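Local structure of salicylate 5-hydroxylase, large oxygenase component (Ralstonia sp., 7C8Z) at residues K232-N237 and S329-Q334; Q345-G348 and F352-V355. The protein hydroxylates salicylate at the 5-position to give gentisate, as the large subunit of a Rieske [2Fe-2S], mononuclear-iron oxygenase. All blocks are in the same frame, centred on the assembly; numbering follows the deposited sequence.

Contact 1 (K232-N237 and S329-Q334); sequences KLMQEN and SVIIQQ
Met-234 and Ile-331 form the apolar centre of this contact, where helix 232-238 lies against the strand that begins at Val-330. The CD1 methyl of Ile-331 rises from the strand to 3.8 Å from Met-234 CG and 4.1 Å from Met-234 SD, and the two side chains meet at about a right angle. Met-234 leaves the helix with CG opposite its backbone N (chi1 -177°) and then turns at both following torsions, so that the inner half of the side chain, not its CE end, takes the methyl group. Helix and strand stay well apart as backbones: the nearest CA atoms, those of Gln-235 and Ile-331, are 7.9 Å from each other, and side chains bridge the gap.

The neighbouring Gln-235 makes the looser part. Its chain folds at chi2 (-75°) and brings the amide over the start of the strand, but NE2 stays 3.8 Å from Val-330 O and 4.1 Å from Ser-329 N, too far for bonding; a residue just beyond the segments accepts its hydrogen bond instead. A classic beta bulge sets Ser-329 and Val-330 together opposite Ile-326, and both direct their side chains away from the helix. Ser-329 OG is engaged by the backbone N of Tyr-70. Even this looser end is buried, so neither half of the contact opens to solvent.

The site belongs to the catalytic domain, with the side chain of Met-234 about 8 Å from the bound iron and about 5 Å from that of Asp-389, an iron ligand. Helix 387-402, which carries Asp-389, packs on Leu-233 and Met-234 through Ile-393, while strand 321-326 flanks Ile-331 with Met-323 and Thr-325.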
ATOM      1  N   LYS A 232       0.317   1.200  23.527  1.00 37.50           N
ATOM      2  CA  LYS A 232       0.782   1.529  24.872  1.00 35.04           C
ATOM      3  C   LYS A 232       1.646   2.784  24.873  1.00 37.46           C
ATOM      4  O   LYS A 232       1.589   3.589  25.813  1.00 40.31           O
ATOM      5  CB  LYS A 232       1.549   0.345  25.459  1.00 36.34           C
ATOM      6  CG  LYS A 232       0.688  -0.883  25.697  1.00 45.78           C
ATOM      7  CD  LYS A 232       1.380  -1.885  26.606  1.00 41.45           C
ATOM      8  CE  LYS A 232       2.532  -2.570  25.891  1.00 48.44           C
ATOM      9  NZ  LYS A 232       2.074  -3.602  24.916  1.00 35.50           N
ATOM     10  N   LEU A 233       2.432   2.982  23.807  1.00 40.40           N
ATOM     11  CA  LEU A 233       3.308   4.147  23.732  1.00 40.07           C
ATOM     12  C   LEU A 233       2.533   5.453  23.843  1.00 33.77           C
ATOM     13  O   LEU A 233       3.083   6.461  24.299  1.00 44.70           O
ATOM     14  CB  LEU A 233       4.102   4.123  22.429  1.00 27.94           C
ATOM     15  CG  LEU A 233       5.258   3.133  22.396  1.00 35.23           C
ATOM     16  CD1 LEU A 233       5.920   3.153  21.028  1.00 39.89           C
ATOM     17  CD2 LEU A 233       6.254   3.455  23.488  1.00 37.42           C
ATOM     18  N   MET A 234       1.259   5.461  23.446  1.00 28.86           N
ATOM     19  CA  MET A 234       0.466   6.674  23.605  1.00 39.89           C
ATOM     20  C   MET A 234       0.127   6.908  25.070  1.00 39.64           C
ATOM     21  O   MET A 234       0.293   8.020  25.588  1.00 44.87           O
ATOM     22  CB  MET A 234      -0.804   6.599  22.759  1.00 44.85           C
ATOM     23  CG  MET A 234      -1.657   7.860  22.819  1.00 44.27           C
ATOM     24  SD  MET A 234      -0.683   9.376  22.736  1.00 44.97           S
ATOM     25  CE  MET A 234      -0.394   9.536  20.974  1.00 35.78           C
ATOM     26  N   GLN A 235      -0.325   5.859  25.761  1.00 50.48           N
ATOM     27  CA  GLN A 235      -0.575   5.976  27.195  1.00 49.06           C
ATOM     28  C   GLN A 235       0.675   6.445  27.924  1.00 36.28           C
ATOM     29  O   GLN A 235       0.648   7.446  28.653  1.00 46.02           O
ATOM     30  CB  GLN A 235      -1.077   4.641  27.746  1.00 38.13           C
ATOM     31  CG  GLN A 235      -2.531   4.362  27.397  1.00 36.96           C
ATOM     32  CD  GLN A 235      -3.496   5.196  28.225  1.00 58.57           C
ATOM     33  OE1 GLN A 235      -3.110   5.798  29.229  1.00 53.40           O
ATOM     34  NE2 GLN A 235      -4.759   5.241  27.803  1.00 49.97           N
ATOM     35  N   GLU A 236       1.793   5.749  27.703  1.00 42.76           N
ATOM     36  CA  GLU A 236       3.078   6.192  28.229  1.00 38.90           C
ATOM     37  C   GLU A 236       3.292   7.675  27.976  1.00 49.35           C
ATOM     38  O   GLU A 236       3.662   8.426  28.886  1.00 44.48           O
ATOM     39  CB  GLU A 236       4.212   5.397  27.585  1.00 34.72           C
ATOM     40  CG  GLU A 236       4.274   3.939  27.957  1.00 48.77           C
ATOM     41  CD  GLU A 236       5.477   3.254  27.348  1.00 42.92           C
ATOM     42  OE1 GLU A 236       6.444   3.956  26.982  1.00 56.42           O
ATOM     43  OE2 GLU A 236       5.458   2.014  27.226  1.00 58.59           O
ATOM     44  N   ASN A 237       3.017   8.122  26.746  1.00 45.57           N
ATOM     45  CA  ASN A 237       3.357   9.494  26.383  1.00 53.26           C
ATOM     46  C   ASN A 237       2.586  10.496  27.229  1.00 50.20           C
ATOM     47  O   ASN A 237       3.110  11.571  27.545  1.00 48.15           O
ATOM     48  CB  ASN A 237       3.095   9.727  24.893  1.00 47.04           C
ATOM     49  CG  ASN A 237       3.643  11.055  24.406  1.00 38.94           C
ATOM     50  OD1 ASN A 237       4.829  11.180  24.107  1.00 51.90           O
ATOM     51  ND2 ASN A 237       2.780  12.057  24.327  1.00 37.59           N
ATOM     52  N   SER A 329      -8.120   3.155  26.909  1.00 32.80           N
ATOM     53  CA  SER A 329      -8.659   3.594  25.635  1.00 31.94           C
ATOM     54  C   SER A 329      -8.604   5.091  25.383  1.00 40.59           C
ATOM     55  O   SER A 329      -8.674   5.492  24.217  1.00 44.66           O
ATOM     56  CB  SER A 329     -10.118   3.135  25.487  1.00 44.10           C
ATOM     57  OG  SER A 329     -11.022   4.115  25.973  1.00 40.69           O
ATOM     58  N   VAL A 330      -8.510   5.944  26.407  1.00 44.42           N
ATOM     59  CA  VAL A 330      -8.744   7.357  26.134  1.00 37.55           C
ATOM     60  C   VAL A 330      -7.863   8.277  26.964  1.00 39.04           C
ATOM     61  O   VAL A 330      -7.373   7.926  28.041  1.00 38.66           O
ATOM     62  CB  VAL A 330     -10.236   7.726  26.326  1.00 46.89           C
ATOM     63  CG1 VAL A 330     -10.572   7.913  27.798  1.00 60.48           C
ATOM     64  CG2 VAL A 330     -10.604   8.963  25.500  1.00 38.12           C
ATOM     65  N   ILE A 331      -7.662   9.473  26.418  1.00 43.16           N
ATOM     66  CA  ILE A 331      -7.048  10.590  27.116  1.00 37.07           C
ATOM     67  C   ILE A 331      -8.048  11.736  27.127  1.00 46.88           C
ATOM     68  O   ILE A 331      -8.652  12.046  26.096  1.00 53.60           O
ATOM     69  CB  ILE A 331      -5.740  11.024  26.435  1.00 32.94           C
ATOM     70  CG1 ILE A 331      -4.675   9.947  26.613  1.00 37.67           C
ATOM     71  CG2 ILE A 331      -5.266  12.368  26.986  1.00 39.30           C
ATOM     72  CD1 ILE A 331      -3.865   9.692  25.370  1.00 41.13           C
ATOM     73  N   ILE A 332      -8.220  12.364  28.284  1.00 51.24           N
ATOM     74  CA  ILE A 332      -8.975  13.602  28.407  1.00 40.74           C
ATOM     75  C   ILE A 332      -7.950  14.704  28.597  1.00 41.94           C
ATOM     76  O   ILE A 332      -7.193  14.702  29.575  1.00 60.27           O
ATOM     77  CB  ILE A 332      -9.978  13.561  29.571  1.00 40.90           C
ATOM     78  CG1 ILE A 332     -11.225  12.770  29.179  1.00 39.39           C
ATOM     79  CG2 ILE A 332     -10.380  14.967  29.968  1.00 55.68           C
ATOM     80  CD1 ILE A 332     -11.062  11.272  29.274  1.00 46.98           C
ATOM     81  N   GLN A 333      -7.908  15.631  27.654  1.00 45.30           N
ATOM     82  CA  GLN A 333      -6.923  16.695  27.657  1.00 42.56           C
ATOM     83  C   GLN A 333      -7.613  17.996  28.017  1.00 43.74           C
ATOM     84  O   GLN A 333      -8.579  18.401  27.349  1.00 41.77           O
ATOM     85  CB  GLN A 333      -6.237  16.821  26.300  1.00 40.34           C
ATOM     86  CG  GLN A 333      -5.660  18.203  26.041  1.00 54.72           C
ATOM     87  CD  GLN A 333      -6.149  18.805  24.739  1.00 63.99           C
ATOM     88  OE1 GLN A 333      -6.137  18.148  23.694  1.00 67.78           O
ATOM     89  NE2 GLN A 333      -6.583  20.060  24.793  1.00 47.84           N
ATOM     90  N   GLN A 334      -7.118  18.641  29.069  1.00 53.35           N
ATOM     91  CA  GLN A 334      -7.366  20.052  29.310  1.00 54.17           C
ATOM     92  C   GLN A 334      -6.006  20.732  29.313  1.00 51.89           C
ATOM     93  O   GLN A 334      -5.235  20.600  30.271  1.00 48.06           O
ATOM     94  CB  GLN A 334      -8.112  20.288  30.624  1.00 52.83           C
ATOM     95  CG  GLN A 334      -8.415  21.755  30.904  1.00 53.48           C
ATOM     96  CD  GLN A 334      -7.277  22.457  31.628  1.00 66.35           C
ATOM     97  OE1 GLN A 334      -6.680  21.901  32.553  1.00 69.33           O
ATOM     98  NE2 GLN A 334      -6.968  23.680  31.207  1.00 60.43           N
TER

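Contact 2 (Q345-G348 and F352-V355); sequences QPNG and FDFV
Gln-345 and Asp-353 form an antiparallel hydrogen-bonded pair near the turn of a beta hairpin. Gln-345 N donates to Asp-353 O at 2.9 Å, and Asp-353 N returns a bond to Gln-345 O at 2.8 Å. The next pair, Pro-346 with Phe-352, is non-hydrogen-bonded, a position where the missing N-H of proline costs the ladder between these two strands nothing.

The side chain of Gln-345 passes obliquely over Asp-353 towards Val-355. CB starts 3.8 Å from Asp-353 O, and CG remains beside the same carbonyl oxygen. With chi2 at 180° the chain continues straight, placing CD 3.7 Å from Val-355 CG2. At the amide, OE1 sits between Asp-353 CB and Val-355 CG2, 3.8 Å from each, and NE2 is 3.4 Å from the same Val-355 methyl. This polar tip therefore rests against aliphatic carbon and forms no hydrogen bond to either residue.

Closer to the turn, Asn-347 OD1 comes within 3.6 Å of Asp-353 OD2, the amide and carboxylate planes being 61° apart. As modelled, the two oxygens do not bond; the carboxylate is held from outside, with OD1 in a salt bridge to Arg-226, which probably favours its charged form.

Pro-346 and Phe-352 occupy the other face of the hairpin. There Tyr-55, Leu-59 and Phe-63 of helix 52-63 cover the proline, while the Phe-352 ring reaches Met-234 of helix 232-238. Strand 217-227 continues the sheet beyond Phe-352 and Phe-354, and Glu-90 of the Rieske part of the chain accepts a hydrogen bond from Gly-348 N.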
ATOM      1  N   GLN A 345      -7.327   3.625  19.154  1.00 45.03           N
ATOM      2  CA  GLN A 345      -7.999   2.555  18.421  1.00 36.01           C
ATOM      3  C   GLN A 345      -6.917   1.649  17.851  1.00 43.81           C
ATOM      4  O   GLN A 345      -6.370   1.918  16.773  1.00 30.92           O
ATOM      5  CB  GLN A 345      -8.894   3.128  17.328  1.00 28.70           C
ATOM      6  CG  GLN A 345      -9.698   4.342  17.786  1.00 45.14           C
ATOM      7  CD  GLN A 345     -10.579   4.915  16.698  1.00 38.98           C
ATOM      8  OE1 GLN A 345     -10.359   4.672  15.516  1.00 57.72           O
ATOM      9  NE2 GLN A 345     -11.593   5.672  17.094  1.00 28.24           N
ATOM     10  N   PRO A 346      -6.572   0.573  18.551  1.00 35.01           N
ATOM     11  CA  PRO A 346      -5.410  -0.223  18.145  1.00 37.11           C
ATOM     12  C   PRO A 346      -5.667  -1.023  16.874  1.00 35.67           C
ATOM     13  O   PRO A 346      -6.800  -1.385  16.550  1.00 30.07           O
ATOM     14  CB  PRO A 346      -5.179  -1.145  19.348  1.00 47.89           C
ATOM     15  CG  PRO A 346      -6.536  -1.268  19.986  1.00 43.92           C
ATOM     16  CD  PRO A 346      -7.220   0.052  19.768  1.00 30.71           C
ATOM     17  N   ASN A 347      -4.580  -1.293  16.147  1.00 36.61           N
ATOM     18  CA  ASN A 347      -4.626  -2.091  14.919  1.00 31.55           C
ATOM     19  C   ASN A 347      -3.308  -2.862  14.852  1.00 35.98           C
ATOM     20  O   ASN A 347      -2.303  -2.356  14.350  1.00 55.78           O
ATOM     21  CB  ASN A 347      -4.833  -1.220  13.689  1.00 32.69           C
ATOM     22  CG  ASN A 347      -6.277  -0.808  13.506  1.00 55.81           C
ATOM     23  OD1 ASN A 347      -6.618   0.374  13.597  1.00 57.22           O
ATOM     24  ND2 ASN A 347      -7.141  -1.786  13.256  1.00 66.12           N
ATOM     25  N   GLY A 348      -3.324  -4.080  15.378  1.00 35.60           N
ATOM     26  CA  GLY A 348      -2.112  -4.869  15.474  1.00 37.94           C
ATOM     27  C   GLY A 348      -1.161  -4.285  16.505  1.00 43.13           C
ATOM     28  O   GLY A 348      -1.359  -3.200  17.047  1.00 51.30           O
ATOM     29  N   PHE A 352      -1.684   2.246  15.691  1.00 27.91           N
ATOM     30  CA  PHE A 352      -2.954   2.597  16.308  1.00 30.01           C
ATOM     31  C   PHE A 352      -3.476   3.877  15.677  1.00 32.79           C
ATOM     32  O   PHE A 352      -2.704   4.761  15.299  1.00 33.38           O
ATOM     33  CB  PHE A 352      -2.839   2.753  17.833  1.00 30.99           C
ATOM     34  CG  PHE A 352      -2.079   3.980  18.280  1.00 33.71           C
ATOM     35  CD1 PHE A 352      -0.701   3.937  18.453  1.00 38.11           C
ATOM     36  CD2 PHE A 352      -2.747   5.167  18.559  1.00 25.11           C
ATOM     37  CE1 PHE A 352      -0.002   5.058  18.878  1.00 28.80           C
ATOM     38  CE2 PHE A 352      -2.056   6.290  18.982  1.00 24.74           C
ATOM     39  CZ  PHE A 352      -0.680   6.236  19.142  1.00 25.01           C
ATOM     40  N   ASP A 353      -4.799   3.959  15.567  1.00 34.76           N
ATOM     41  CA  ASP A 353      -5.472   5.179  15.157  1.00 28.51           C
ATOM     42  C   ASP A 353      -5.762   6.043  16.379  1.00 33.12           C
ATOM     43  O   ASP A 353      -5.968   5.543  17.490  1.00 34.39           O
ATOM     44  CB  ASP A 353      -6.772   4.861  14.415  1.00 31.25           C
ATOM     45  CG  ASP A 353      -6.534   4.248  13.036  1.00 46.85           C
ATOM     46  OD1 ASP A 353      -5.389   4.292  12.532  1.00 38.47           O
ATOM     47  OD2 ASP A 353      -7.505   3.723  12.451  1.00 51.92           O
ATOM     48  N   PHE A 354      -5.782   7.350  16.159  1.00 23.39           N
ATOM     49  CA  PHE A 354      -5.866   8.329  17.235  1.00 26.63           C
ATOM     50  C   PHE A 354      -6.843   9.400  16.781  1.00 37.90           C
ATOM     51  O   PHE A 354      -6.571  10.121  15.811  1.00 29.94           O
ATOM     52  CB  PHE A 354      -4.497   8.928  17.545  1.00 26.24           C
ATOM     53  CG  PHE A 354      -4.346   9.422  18.958  1.00 32.32           C
ATOM     54  CD1 PHE A 354      -4.757   8.646  20.031  1.00 27.24           C
ATOM     55  CD2 PHE A 354      -3.766  10.655  19.209  1.00 24.10           C
ATOM     56  CE1 PHE A 354      -4.608   9.099  21.332  1.00 27.75           C
ATOM     57  CE2 PHE A 354      -3.613  11.112  20.503  1.00 40.53           C
ATOM     58  CZ  PHE A 354      -4.030  10.330  21.568  1.00 33.70           C
ATOM     59  N   VAL A 355      -7.977   9.487  17.466  1.00 37.51           N
ATOM     60  CA  VAL A 355      -9.064  10.374  17.073  1.00 26.35           C
ATOM     61  C   VAL A 355      -9.220  11.459  18.127  1.00 29.68           C
ATOM     62  O   VAL A 355      -9.560  11.172  19.279  1.00 35.39           O
ATOM     63  CB  VAL A 355     -10.375   9.603  16.885  1.00 25.25           C
ATOM     64  CG1 VAL A 355     -11.487  10.555  16.466  1.00 23.83           C
ATOM     65  CG2 VAL A 355     -10.178   8.498  15.860  1.00 28.37           C
TER

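How the contacts relate
Both contacts lie in the catalytic domain, their centres 12 Å apart, and share its seven-stranded antiparallel sheet. Along the chain they come in series: helix 232-238 and strand 330-335 make contact 1, and the hairpin of strands 338-346 and 352-361 makes contact 2 directly afterwards, with 338-346 neighbouring 330-335 in the sheet. The two also touch. Met-234 CG packs 3.5 Å from Phe-354 CE1, and Met-234 CB 3.6 Å from Phe-352 CZ, while Ile-331 CD1 meets the Phe-354 ring. One helix residue thus touches two strands, 330-335 and 352-361, and Ile-393 of helix 387-402, giving continuous apolar packing from the hairpin towards the helix that supplies the iron ligand Asp-389.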